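Local coordinates for mandelate racemase/muconate lactonizing enzyme-like protein (Rubrobacter xylanophilus DSM 9941, PDB 2QQ6) that binds a magnesium ion in an enolase-type barrel and probably acts as a lyase, at residues B[125-130]-B[343-348]; B[147-152]-B[197-202]; B[170-175]-B[213-218]; B[236-241]-B[260-265]. All blocks are in the same frame, centred on the assembly; numbering follows the deposited sequence.

Interaction 1 of 4, residues B[125-130]-B[343-348]; sequences YADCNA and EWHAID
The seam that closes the enolase-type barrel runs between Tyr125 to Asp127 and Glu343 to His345, where the strands 121-127 and 342-344 lie parallel. Two backbone bonds join them: Trp344 N gives to Tyr125 O at 2.9 Å, and Asp127 N gives to Trp344 O at 3.1 Å. Tyr125 and Glu343 share one side of the sheet, the glutamate carboxylate turned only 21° from the plane of the phenol ring. With CG anti to the backbone N (chi1 161°) and the rest extended, Glu343 runs out beside Asp127. His345 runs alongside Asp127, pointing the same way, with CD2 3.6 Å from Asp127 CG, while Glu343 OE2 sits at the imidazole edge, in its plane. Farther along, the other end of that ring meets Ala130, whose CB is 3.7 Å from His345 ND1. Outside the two segments, Tyr125 OH is hydrogen-bonded to Lys169 NZ and Glu343 OE1 to the backbone N of Asn319. The carboxylates of Asp127 and Glu343 lie side by side with nearly parallel planes (15° apart), OD2 to OE2 3.4 Å, a pairing of like charges that nearby Lys169, in a long and weak ion pair with Glu343, probably helps to offset.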
loop_
_atom_site.group_PDB
_atom_site.type_symbol
_atom_site.label_atom_id
_atom_site.label_comp_id
_atom_site.label_asym_id
_atom_site.label_seq_id
_atom_site.Cartn_x
_atom_site.Cartn_y
_atom_site.Cartn_z
ATOM N N TYR B 125 16.357 -21.741 5.197
ATOM C CA TYR B 125 17.604 -21.176 4.680
ATOM C C TYR B 125 17.996 -20.059 5.656
ATOM O O TYR B 125 17.128 -19.379 6.231
ATOM C CB TYR B 125 17.469 -20.691 3.213
ATOM C CG TYR B 125 16.779 -19.367 2.921
ATOM C CD1 TYR B 125 17.439 -18.155 3.122
ATOM C CD2 TYR B 125 15.509 -19.330 2.322
ATOM C CE1 TYR B 125 16.869 -16.944 2.726
ATOM C CE2 TYR B 125 14.933 -18.118 1.924
ATOM C CZ TYR B 125 15.625 -16.930 2.125
ATOM O OH TYR B 125 15.106 -15.727 1.697
ATOM N N ALA B 126 19.297 -19.907 5.888
ATOM C CA ALA B 126 19.773 -18.909 6.838
ATOM C C ALA B 126 20.340 -17.638 6.212
ATOM O O ALA B 126 21.272 -17.676 5.401
ATOM C CB ALA B 126 20.802 -19.540 7.772
ATOM N N ASP B 127 19.749 -16.510 6.586
ATOM C CA ASP B 127 20.204 -15.220 6.098
ATOM C C ASP B 127 21.457 -14.898 6.919
ATOM O O ASP B 127 21.405 -14.843 8.148
ATOM C CB ASP B 127 19.109 -14.167 6.318
ATOM C CG ASP B 127 19.422 -12.847 5.638
ATOM O OD1 ASP B 127 20.346 -12.133 6.093
ATOM O OD2 ASP B 127 18.743 -12.528 4.635
ATOM N N CYS B 128 22.584 -14.709 6.248
ATOM C CA CYS B 128 23.817 -14.423 6.958
ATOM C C CYS B 128 24.136 -12.951 6.947
ATOM O O CYS B 128 25.261 -12.567 6.676
ATOM C CB CYS B 128 24.980 -15.184 6.333
ATOM S SG CYS B 128 24.779 -16.964 6.338
ATOM N N ASN B 129 23.140 -12.126 7.239
ATOM C CA ASN B 129 23.324 -10.678 7.269
ATOM C C ASN B 129 22.327 -10.083 8.261
ATOM O O ASN B 129 22.132 -8.865 8.317
ATOM C CB ASN B 129 23.086 -10.097 5.870
ATOM C CG ASN B 129 24.298 -9.359 5.331
ATOM O OD1 ASN B 129 24.704 -8.331 5.880
ATOM N ND2 ASN B 129 24.886 -9.881 4.255
ATOM N N ALA B 130 21.728 -10.970 9.053
ATOM C CA ALA B 130 20.709 -10.638 10.042
ATOM C C ALA B 130 20.929 -9.439 10.983
ATOM O O ALA B 130 19.997 -8.668 11.228
ATOM C CB ALA B 130 20.394 -11.893 10.863
ATOM N N GLU B 343 12.668 -18.889 4.663
ATOM C CA GLU B 343 13.729 -18.085 5.230
ATOM C C GLU B 343 13.691 -17.966 6.738
ATOM O O GLU B 343 12.624 -17.939 7.354
ATOM C CB GLU B 343 13.701 -16.677 4.637
ATOM C CG GLU B 343 14.453 -15.650 5.475
ATOM C CD GLU B 343 14.580 -14.304 4.794
ATOM O OE1 GLU B 343 13.665 -13.936 4.030
ATOM O OE2 GLU B 343 15.591 -13.605 5.036
ATOM N N TRP B 344 14.884 -17.909 7.323
ATOM C CA TRP B 344 15.047 -17.714 8.753
ATOM C C TRP B 344 16.027 -16.549 8.772
ATOM O O TRP B 344 17.061 -16.585 8.105
ATOM C CB TRP B 344 15.639 -18.950 9.438
ATOM C CG TRP B 344 15.755 -18.767 10.935
ATOM C CD1 TRP B 344 14.773 -18.338 11.791
ATOM C CD2 TRP B 344 16.921 -18.981 11.743
ATOM N NE1 TRP B 344 15.257 -18.270 13.076
ATOM C CE2 TRP B 344 16.572 -18.659 13.074
ATOM C CE3 TRP B 344 18.226 -19.415 11.472
ATOM C CZ2 TRP B 344 17.482 -18.759 14.133
ATOM C CZ3 TRP B 344 19.130 -19.513 12.524
ATOM C CH2 TRP B 344 18.753 -19.186 13.837
ATOM N N HIS B 345 15.683 -15.507 9.514
ATOM C CA HIS B 345 16.500 -14.304 9.578
ATOM C C HIS B 345 16.910 -14.022 11.028
ATOM O O HIS B 345 17.210 -12.880 11.378
ATOM C CB HIS B 345 15.662 -13.150 9.007
ATOM C CG HIS B 345 16.445 -11.927 8.640
ATOM N ND1 HIS B 345 17.037 -11.104 9.575
ATOM C CD2 HIS B 345 16.696 -11.363 7.433
ATOM C CE1 HIS B 345 17.618 -10.086 8.961
ATOM N NE2 HIS B 345 17.425 -10.220 7.661
ATOM N N ALA B 346 16.945 -15.058 11.869
ATOM C CA ALA B 346 17.283 -14.857 13.281
ATOM C C ALA B 346 18.501 -15.604 13.825
ATOM O O ALA B 346 18.558 -15.926 15.014
ATOM C CB ALA B 346 16.075 -15.180 14.136
ATOM N N ILE B 347 19.481 -15.861 12.967
ATOM C CA ILE B 347 20.682 -16.571 13.381
ATOM C C ILE B 347 21.446 -15.738 14.416
ATOM O O ILE B 347 22.245 -16.261 15.185
ATOM C CB ILE B 347 21.585 -16.857 12.140
ATOM C CG1 ILE B 347 22.264 -18.218 12.270
ATOM C CG2 ILE B 347 22.637 -15.770 11.976
ATOM C CD1 ILE B 347 23.208 -18.350 13.435
ATOM N N ASP B 348 21.165 -14.441 14.452
ATOM C CA ASP B 348 21.865 -13.534 15.358
ATOM C C ASP B 348 21.194 -13.166 16.681
ATOM O O ASP B 348 21.720 -12.330 17.420
ATOM C CB ASP B 348 22.214 -12.244 14.608
ATOM C CG ASP B 348 21.002 -11.351 14.377
ATOM O OD1 ASP B 348 19.936 -11.867 13.960
ATOM O OD2 ASP B 348 21.120 -10.127 14.604
#

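Interaction 2 of 4, residues B[147-152]-B[197-202]; sequences EGSNEE and VARVAA
Arg199 on helix 190-207 brings the far part of its side chain against Ser149 and Asn150 at the start of helix 149-162, and it is a useful example of a long cation spent on several modest contacts instead of one strong bridge. From CB the chain sets off with CG anti to the backbone N (chi1 179°), then bends at chi2 and chi3, which carries the guanidinium across to helix 149-162. CD comes 4.0 Å from Asn150 OD1. The next atom, NE, makes the one polar link across the contact, a weak hydrogen bond to Asn150 OD1 at 3.5 Å. That oxygen arrives at the edge of the guanidinium, near its plane, but the amide itself is turned 70° against it, so the two flat groups meet at a single point and not as a matched pair. At the tip, NH2 lies obliquely by Ser149 CB, 3.3 Å away, whereas Ser149 OG is already engaged with Leu144 O. The cation also meets the ring of Tyr153, one turn along helix 149-162, in a cation-pi contact. Asn150 OD1 lies against the surface of the opposing helix, 3.7 Å from Arg199 CA and 4.2 Å from the methyl CB of Ala202. Such lateral contact between successive helices, here the pair that precedes and follows strand 167-171, is typical of the outer helical layer of an alpha/beta barrel, well removed from the metal.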
loop_
_atom_site.group_PDB
_atom_site.type_symbol
_atom_site.label_atom_id
_atom_site.label_comp_id
_atom_site.label_asym_id
_atom_site.label_seq_id
_atom_site.Cartn_x
_atom_site.Cartn_y
_atom_site.Cartn_z
ATOM N N GLU B 147 38.076 -3.394 6.390
ATOM C CA GLU B 147 39.317 -4.124 6.631
ATOM C C GLU B 147 39.263 -5.481 5.950
ATOM O O GLU B 147 39.820 -5.665 4.868
ATOM C CB GLU B 147 39.531 -4.283 8.150
ATOM C CG GLU B 147 40.469 -5.422 8.617
ATOM C CD GLU B 147 41.903 -5.353 8.061
ATOM O OE1 GLU B 147 42.740 -6.174 8.510
ATOM O OE2 GLU B 147 42.201 -4.502 7.184
ATOM N N GLY B 148 38.573 -6.418 6.591
ATOM C CA GLY B 148 38.432 -7.756 6.054
ATOM C C GLY B 148 37.097 -8.292 6.515
ATOM O O GLY B 148 37.034 -9.151 7.381
ATOM N N SER B 149 36.024 -7.761 5.945
ATOM C CA SER B 149 34.679 -8.189 6.296
ATOM C C SER B 149 34.463 -9.619 5.806
ATOM O O SER B 149 33.815 -10.429 6.470
ATOM C CB SER B 149 33.657 -7.255 5.647
ATOM O OG SER B 149 34.004 -5.895 5.862
ATOM N N ASN B 150 35.014 -9.918 4.637
ATOM C CA ASN B 150 34.899 -11.241 4.047
ATOM C C ASN B 150 35.099 -12.312 5.102
ATOM O O ASN B 150 34.417 -13.339 5.103
ATOM C CB ASN B 150 35.936 -11.379 2.947
ATOM C CG ASN B 150 35.850 -10.255 1.952
ATOM O OD1 ASN B 150 35.017 -10.276 1.040
ATOM N ND2 ASN B 150 36.692 -9.236 2.140
ATOM N N GLU B 151 36.045 -12.066 6.002
ATOM C CA GLU B 151 36.328 -12.994 7.090
ATOM C C GLU B 151 35.034 -13.192 7.884
ATOM O O GLU B 151 34.486 -14.292 7.946
ATOM C CB GLU B 151 37.411 -12.426 8.028
ATOM C CG GLU B 151 38.860 -12.471 7.525
ATOM C CD GLU B 151 39.879 -11.950 8.576
ATOM O OE1 GLU B 151 39.847 -12.407 9.747
ATOM O OE2 GLU B 151 40.723 -11.089 8.233
ATOM N N GLU B 152 34.555 -12.104 8.480
ATOM C CA GLU B 152 33.343 -12.131 9.285
ATOM C C GLU B 152 32.206 -12.889 8.612
ATOM O O GLU B 152 31.476 -13.643 9.256
ATOM C CB GLU B 152 32.885 -10.701 9.601
ATOM C CG GLU B 152 33.763 -9.934 10.603
ATOM C CD GLU B 152 35.200 -9.738 10.127
ATOM O OE1 GLU B 152 35.381 -9.216 9.001
ATOM O OE2 GLU B 152 36.143 -10.096 10.883
ATOM N N VAL B 197 31.675 -8.964 -6.214
ATOM C CA VAL B 197 31.987 -10.298 -6.692
ATOM C C VAL B 197 32.955 -10.957 -5.712
ATOM O O VAL B 197 32.937 -12.175 -5.507
ATOM C CB VAL B 197 32.645 -10.246 -8.071
ATOM C CG1 VAL B 197 32.902 -11.645 -8.568
ATOM C CG2 VAL B 197 31.759 -9.492 -9.031
ATOM N N ALA B 198 33.798 -10.138 -5.099
ATOM C CA ALA B 198 34.770 -10.649 -4.153
ATOM C C ALA B 198 34.044 -11.285 -2.991
ATOM O O ALA B 198 34.395 -12.385 -2.565
ATOM C CB ALA B 198 35.667 -9.527 -3.661
ATOM N N ARG B 199 33.028 -10.591 -2.482
ATOM C CA ARG B 199 32.267 -11.111 -1.362
ATOM C C ARG B 199 31.697 -12.460 -1.763
ATOM O O ARG B 199 31.786 -13.439 -1.019
ATOM C CB ARG B 199 31.135 -10.149 -0.979
ATOM C CG ARG B 199 30.272 -10.637 0.188
ATOM C CD ARG B 199 31.111 -10.964 1.442
ATOM N NE ARG B 199 31.723 -9.781 2.050
ATOM C CZ ARG B 199 31.031 -8.754 2.538
ATOM N NH1 ARG B 199 29.698 -8.768 2.494
ATOM N NH2 ARG B 199 31.669 -7.711 3.057
ATOM N N VAL B 200 31.134 -12.508 -2.962
ATOM C CA VAL B 200 30.546 -13.733 -3.452
ATOM C C VAL B 200 31.605 -14.827 -3.487
ATOM O O VAL B 200 31.494 -15.826 -2.778
ATOM C CB VAL B 200 29.929 -13.529 -4.857
ATOM C CG1 VAL B 200 29.081 -14.728 -5.242
ATOM C CG2 VAL B 200 29.073 -12.282 -4.864
ATOM N N ALA B 201 32.652 -14.632 -4.280
ATOM C CA ALA B 201 33.709 -15.641 -4.393
ATOM C C ALA B 201 34.179 -16.188 -3.048
ATOM O O ALA B 201 34.246 -17.397 -2.841
ATOM C CB ALA B 201 34.883 -15.066 -5.156
ATOM N N ALA B 202 34.491 -15.273 -2.137
ATOM C CA ALA B 202 34.979 -15.601 -0.806
ATOM C C ALA B 202 34.102 -16.574 -0.057
ATOM O O ALA B 202 34.588 -17.499 0.594
ATOM C CB ALA B 202 35.120 -14.331 0.006
#

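Interaction 3 of 4, residues B[170-175]-B[213-218]; sequences LDVDDI and VAIDMH. With MG (magnesium ion), chain D.
His218 and Asp173 are brought together by their first torsions: the imidazole CG stands anti to its carbonyl carbon (chi1 -72°), while the carboxylate CG of Asp173 lies between N and C of its own backbone (chi1 65°). His218 ND1 then gives a hydrogen bond to Asp173 OD1 at 2.9 Å, on the syn side but 27° out of the carboxylate plane. Asp173 OD2 has a second partner in the salt bridge with Arg220. At the neighbouring ring carbon, CE1 of His218, Asp171 OD1 comes within 3.1 Å, and Asp171 OD2 is held by His139. Asp216 divides its two oxygens: OD2 binds the magnesium at 2.2 Å, with Glu242 and Glu268 completing the protein ligands, and OD1 takes the backbone N of His218 at 2.6 Å from above the carboxylate plane of Asp216, an Asx turn. An alanine in place of His218 removes the imidazole, which would probably leave Asp173 OD1 without its mate and open a gap beside Phe79 of the second subunit. On the sheet face away from the metal, Val172 CG2 meets Ile215 CG2 at 3.6 Å. The strands 167-171 and 212-216 run parallel here, Asp216 N bonded to Leu170 O; helix 190-207 covers Val172 and Ile215, and strand 241-242 flanks 212-216.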
loop_
_atom_site.group_PDB
_atom_site.type_symbol
_atom_site.label_atom_id
_atom_site.label_comp_id
_atom_site.label_asym_id
_atom_site.label_seq_id
_atom_site.Cartn_x
_atom_site.Cartn_y
_atom_site.Cartn_z
ATOM N N LEU B 170 22.952 -14.128 1.352
ATOM C CA LEU B 170 23.907 -13.034 1.536
ATOM C C LEU B 170 23.631 -11.731 0.786
ATOM O O LEU B 170 23.073 -11.741 -0.315
ATOM C CB LEU B 170 25.294 -13.524 1.142
ATOM C CG LEU B 170 26.201 -13.735 2.340
ATOM C CD1 LEU B 170 27.276 -14.741 1.994
ATOM C CD2 LEU B 170 26.780 -12.381 2.773
ATOM N N ASP B 171 24.048 -10.616 1.389
ATOM C CA ASP B 171 23.871 -9.292 0.792
ATOM C C ASP B 171 25.116 -8.850 0.060
ATOM O O ASP B 171 26.204 -9.329 0.352
ATOM C CB ASP B 171 23.572 -8.234 1.849
ATOM C CG ASP B 171 22.272 -8.477 2.567
ATOM O OD1 ASP B 171 21.368 -9.105 1.970
ATOM O OD2 ASP B 171 22.146 -8.017 3.723
ATOM N N VAL B 172 24.957 -7.918 -0.872
ATOM C CA VAL B 172 26.089 -7.410 -1.638
ATOM C C VAL B 172 25.924 -5.950 -2.054
ATOM O O VAL B 172 26.593 -5.481 -2.978
ATOM C CB VAL B 172 26.357 -8.261 -2.905
ATOM C CG1 VAL B 172 26.684 -9.681 -2.510
ATOM C CG2 VAL B 172 25.159 -8.236 -3.825
ATOM N N ASP B 173 25.039 -5.240 -1.358
ATOM C CA ASP B 173 24.797 -3.828 -1.633
ATOM C C ASP B 173 25.287 -2.912 -0.495
ATOM O O ASP B 173 25.050 -3.168 0.688
ATOM C CB ASP B 173 23.299 -3.574 -1.915
ATOM C CG ASP B 173 22.400 -3.846 -0.707
ATOM O OD1 ASP B 173 22.378 -4.995 -0.232
ATOM O OD2 ASP B 173 21.702 -2.918 -0.240
ATOM N N ASP B 174 25.976 -1.840 -0.875
ATOM C CA ASP B 174 26.501 -0.873 0.081
ATOM C C ASP B 174 26.369 0.522 -0.539
ATOM O O ASP B 174 27.363 1.199 -0.804
ATOM C CB ASP B 174 27.967 -1.215 0.387
ATOM C CG ASP B 174 28.477 -0.549 1.650
ATOM O OD1 ASP B 174 27.649 -0.090 2.463
ATOM O OD2 ASP B 174 29.714 -0.499 1.833
ATOM N N ILE B 175 25.122 0.934 -0.771
ATOM C CA ILE B 175 24.798 2.231 -1.374
ATOM C C ILE B 175 25.310 3.420 -0.551
ATOM O O ILE B 175 25.504 4.528 -1.071
ATOM C CB ILE B 175 23.256 2.357 -1.587
ATOM C CG1 ILE B 175 22.836 1.565 -2.820
ATOM C CG2 ILE B 175 22.848 3.799 -1.817
ATOM C CD1 ILE B 175 23.220 0.119 -2.793
ATOM N N VAL B 213 23.708 -21.283 -1.950
ATOM C CA VAL B 213 23.812 -19.886 -1.593
ATOM C C VAL B 213 23.111 -18.920 -2.544
ATOM O O VAL B 213 23.348 -18.913 -3.747
ATOM C CB VAL B 213 25.301 -19.492 -1.421
ATOM C CG1 VAL B 213 26.131 -20.119 -2.502
ATOM C CG2 VAL B 213 25.447 -17.983 -1.432
ATOM N N ALA B 214 22.232 -18.108 -1.964
ATOM C CA ALA B 214 21.482 -17.101 -2.699
ATOM C C ALA B 214 21.977 -15.731 -2.247
ATOM O O ALA B 214 22.462 -15.584 -1.127
ATOM C CB ALA B 214 19.985 -17.251 -2.437
ATOM N N ILE B 215 21.844 -14.740 -3.129
ATOM C CA ILE B 215 22.317 -13.371 -2.893
ATOM C C ILE B 215 21.270 -12.270 -3.122
ATOM O O ILE B 215 20.617 -12.226 -4.164
ATOM C CB ILE B 215 23.534 -13.112 -3.797
ATOM C CG1 ILE B 215 24.691 -14.000 -3.333
ATOM C CG2 ILE B 215 23.889 -11.629 -3.815
ATOM C CD1 ILE B 215 25.919 -13.926 -4.212
ATOM N N ASP B 216 21.139 -11.368 -2.149
ATOM C CA ASP B 216 20.166 -10.279 -2.217
ATOM C C ASP B 216 20.842 -8.979 -2.613
ATOM O O ASP B 216 21.928 -8.665 -2.131
ATOM C CB ASP B 216 19.497 -10.090 -0.849
ATOM C CG ASP B 216 18.190 -9.309 -0.922
ATOM O OD1 ASP B 216 17.994 -8.490 -1.849
ATOM O OD2 ASP B 216 17.355 -9.499 -0.015
HETATM N N MSE B 217 20.192 -8.226 -3.497
HETATM C CA MSE B 217 20.697 -6.930 -3.942
HETATM C C MSE B 217 19.820 -5.795 -3.426
HETATM O O MSE B 217 20.043 -4.634 -3.738
HETATM C CB MSE B 217 20.757 -6.873 -5.463
HETATM C CG MSE B 217 21.742 -7.836 -6.085
HETATM SE SE MSE B 217 22.161 -7.412 -8.002
HETATM C CE MSE B 217 21.150 -8.807 -8.858
ATOM N N HIS B 218 18.809 -6.153 -2.644
ATOM C CA HIS B 218 17.879 -5.192 -2.069
ATOM C C HIS B 218 17.362 -4.164 -3.060
ATOM O O HIS B 218 17.094 -3.023 -2.700
ATOM C CB HIS B 218 18.526 -4.512 -0.860
ATOM C CG HIS B 218 18.639 -5.419 0.326
ATOM N ND1 HIS B 218 19.832 -5.662 0.971
ATOM C CD2 HIS B 218 17.721 -6.211 0.930
ATOM C CE1 HIS B 218 19.644 -6.568 1.912
ATOM N NE2 HIS B 218 18.371 -6.920 1.908
HETATM MG MG MG D . 15.275 -9.574 0.829
#

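Interaction 4 of 4, residues B[236-241]-B[260-265]; sequences FGLLWL and TSTPIC
The indole of Trp240 has Cys265 over one face: CB stands 3.4 Å from the centroid of the five-membered ring, a CH-pi contact, and SG follows at 3.9 Å from the same centroid, a sulfur-aromatic one. Trp240 NE1, at the edge, gives a weak hydrogen bond to Glu242 OE1 of the magnesium site. The ring of Tyr287 also meets the indole, the two planes about 45° apart. The setting is a pair of adjacent parallel strands of the enolase-type barrel, 241-242 and 264-266. The ring takes up its place because Trp240 CG sits between backbone N and carbonyl carbon (chi1 77°), and Cys265 SG is anti to its own N, which lays the sulfur along the indole. A leucine in place of Trp240 has neither the flat face nor the N-H, which is likely to leave Cys265 loosely covered and Glu242 OE1 without this weak partner. On the opposite side of the strands the partners are aliphatic. Thr262 CG2 rests against Leu241 CB at 3.8 Å and Leu238 CD1 at 4.1 Å, while Thr262 OG1 is held by the carbonyl of Ala230, so the methyl is left to face the leucines. Pro263 CB packs against Leu239 O. The backbones are joined by Leu241 N to Pro263 O at 2.6 Å. The second link, Cys265 N to Leu241 O at 3.2 Å, approaches that oxygen from 45° above the carbonyl plane.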
loop_
_atom_site.group_PDB
_atom_site.type_symbol
_atom_site.label_atom_id
_atom_site.label_comp_id
_atom_site.label_asym_id
_atom_site.label_seq_id
_atom_site.Cartn_x
_atom_site.Cartn_y
_atom_site.Cartn_z
ATOM N N PHE B 236 29.169 -18.709 -10.319
ATOM C CA PHE B 236 29.050 -19.230 -8.960
ATOM C C PHE B 236 27.866 -20.140 -8.671
ATOM O O PHE B 236 27.660 -20.535 -7.515
ATOM C CB PHE B 236 29.042 -18.071 -7.960
ATOM C CG PHE B 236 30.200 -17.130 -8.118
ATOM C CD1 PHE B 236 30.128 -16.055 -8.997
ATOM C CD2 PHE B 236 31.380 -17.333 -7.410
ATOM C CE1 PHE B 236 31.210 -15.203 -9.168
ATOM C CE2 PHE B 236 32.465 -16.483 -7.577
ATOM C CZ PHE B 236 32.380 -15.417 -8.456
ATOM N N GLY B 237 27.098 -20.470 -9.709
ATOM C CA GLY B 237 25.932 -21.319 -9.540
ATOM C C GLY B 237 25.084 -20.943 -8.335
ATOM O O GLY B 237 24.756 -21.794 -7.510
ATOM N N LEU B 238 24.729 -19.668 -8.221
ATOM C CA LEU B 238 23.920 -19.205 -7.098
ATOM C C LEU B 238 22.560 -19.895 -7.069
ATOM O O LEU B 238 22.102 -20.432 -8.074
ATOM C CB LEU B 238 23.688 -17.698 -7.186
ATOM C CG LEU B 238 24.882 -16.779 -7.398
ATOM C CD1 LEU B 238 24.382 -15.349 -7.440
ATOM C CD2 LEU B 238 25.889 -16.955 -6.279
ATOM N N LEU B 239 21.919 -19.881 -5.906
ATOM C CA LEU B 239 20.597 -20.482 -5.775
ATOM C C LEU B 239 19.681 -19.580 -6.608
ATOM O O LEU B 239 18.793 -20.042 -7.336
ATOM C CB LEU B 239 20.158 -20.506 -4.298
ATOM C CG LEU B 239 18.795 -21.146 -4.001
ATOM C CD1 LEU B 239 18.707 -22.508 -4.659
ATOM C CD2 LEU B 239 18.605 -21.281 -2.517
ATOM N N TRP B 240 19.931 -18.283 -6.490
ATOM C CA TRP B 240 19.202 -17.272 -7.227
ATOM C C TRP B 240 19.816 -15.931 -6.879
ATOM O O TRP B 240 20.642 -15.831 -5.968
ATOM C CB TRP B 240 17.708 -17.280 -6.866
ATOM C CG TRP B 240 17.354 -16.656 -5.555
ATOM C CD1 TRP B 240 17.574 -15.362 -5.166
ATOM C CD2 TRP B 240 16.660 -17.284 -4.475
ATOM N NE1 TRP B 240 17.056 -15.146 -3.913
ATOM C CE2 TRP B 240 16.486 -16.309 -3.465
ATOM C CE3 TRP B 240 16.160 -18.577 -4.262
ATOM C CZ2 TRP B 240 15.832 -16.588 -2.259
ATOM C CZ3 TRP B 240 15.509 -18.853 -3.062
ATOM C CH2 TRP B 240 15.352 -17.859 -2.078
ATOM N N LEU B 241 19.407 -14.907 -7.617
ATOM C CA LEU B 241 19.879 -13.553 -7.394
ATOM C C LEU B 241 18.620 -12.734 -7.111
ATOM O O LEU B 241 17.748 -12.620 -7.970
ATOM C CB LEU B 241 20.606 -13.063 -8.639
ATOM C CG LEU B 241 21.302 -11.714 -8.550
ATOM C CD1 LEU B 241 22.121 -11.635 -7.289
ATOM C CD2 LEU B 241 22.163 -11.509 -9.788
ATOM N N THR B 260 20.626 -12.855 -18.126
ATOM C CA THR B 260 21.568 -13.840 -17.641
ATOM C C THR B 260 21.018 -15.249 -17.433
ATOM O O THR B 260 19.829 -15.497 -17.597
ATOM C CB THR B 260 22.189 -13.303 -16.338
ATOM O OG1 THR B 260 23.335 -14.080 -15.988
ATOM C CG2 THR B 260 21.151 -13.321 -15.214
ATOM N N SER B 261 21.920 -16.164 -17.092
ATOM C CA SER B 261 21.586 -17.550 -16.816
ATOM C C SER B 261 21.495 -17.691 -15.299
ATOM O O SER B 261 21.261 -18.776 -14.768
ATOM C CB SER B 261 22.667 -18.488 -17.365
ATOM O OG SER B 261 23.924 -18.318 -16.710
ATOM N N THR B 262 21.701 -16.582 -14.604
ATOM C CA THR B 262 21.615 -16.577 -13.160
ATOM C C THR B 262 20.122 -16.494 -12.817
ATOM O O THR B 262 19.419 -15.607 -13.303
ATOM C CB THR B 262 22.353 -15.353 -12.560
ATOM O OG1 THR B 262 23.688 -15.294 -13.073
ATOM C CG2 THR B 262 22.421 -15.458 -11.042
ATOM N N PRO B 263 19.620 -17.421 -11.976
ATOM C CA PRO B 263 18.204 -17.443 -11.578
ATOM C C PRO B 263 17.760 -16.168 -10.869
ATOM O O PRO B 263 18.400 -15.712 -9.928
ATOM C CB PRO B 263 18.117 -18.658 -10.662
ATOM C CG PRO B 263 19.272 -19.505 -11.110
ATOM C CD PRO B 263 20.356 -18.516 -11.329
ATOM N N ILE B 264 16.657 -15.598 -11.331
ATOM C CA ILE B 264 16.138 -14.378 -10.741
ATOM C C ILE B 264 14.981 -14.695 -9.826
ATOM O O ILE B 264 14.065 -15.431 -10.186
ATOM C CB ILE B 264 15.653 -13.381 -11.814
ATOM C CG1 ILE B 264 16.795 -13.067 -12.793
ATOM C CG2 ILE B 264 15.118 -12.112 -11.143
ATOM C CD1 ILE B 264 18.099 -12.621 -12.159
ATOM N N CYS B 265 15.038 -14.137 -8.628
ATOM C CA CYS B 265 13.992 -14.347 -7.648
ATOM C C CYS B 265 13.539 -13.021 -7.085
ATOM O O CYS B 265 14.349 -12.115 -6.896
ATOM C CB CYS B 265 14.482 -15.232 -6.502
ATOM S SG CYS B 265 13.339 -15.219 -5.103
#

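From the N terminus, interaction 1 opens at 125-130 and closes only at 343-348, so the other three are nested within its loop. Interaction 2 opens next, at 147-152, but interaction 3 begins at 170-175 before 197-202 closes it; the two therefore cross, and 213-218 closes the loop of interaction 3. Interaction 4 follows in series, closing a short loop between 236-241 and 260-265. Interactions 1, 3 and 4 all join strands of one sheet, while interaction 2 joins helices on its outside. Neighbours also touch: Val200 of interaction 2 packs on Ile215 of interaction 3, and Tyr125 of interaction 1 meets Trp240 of interaction 4 inside the barrel.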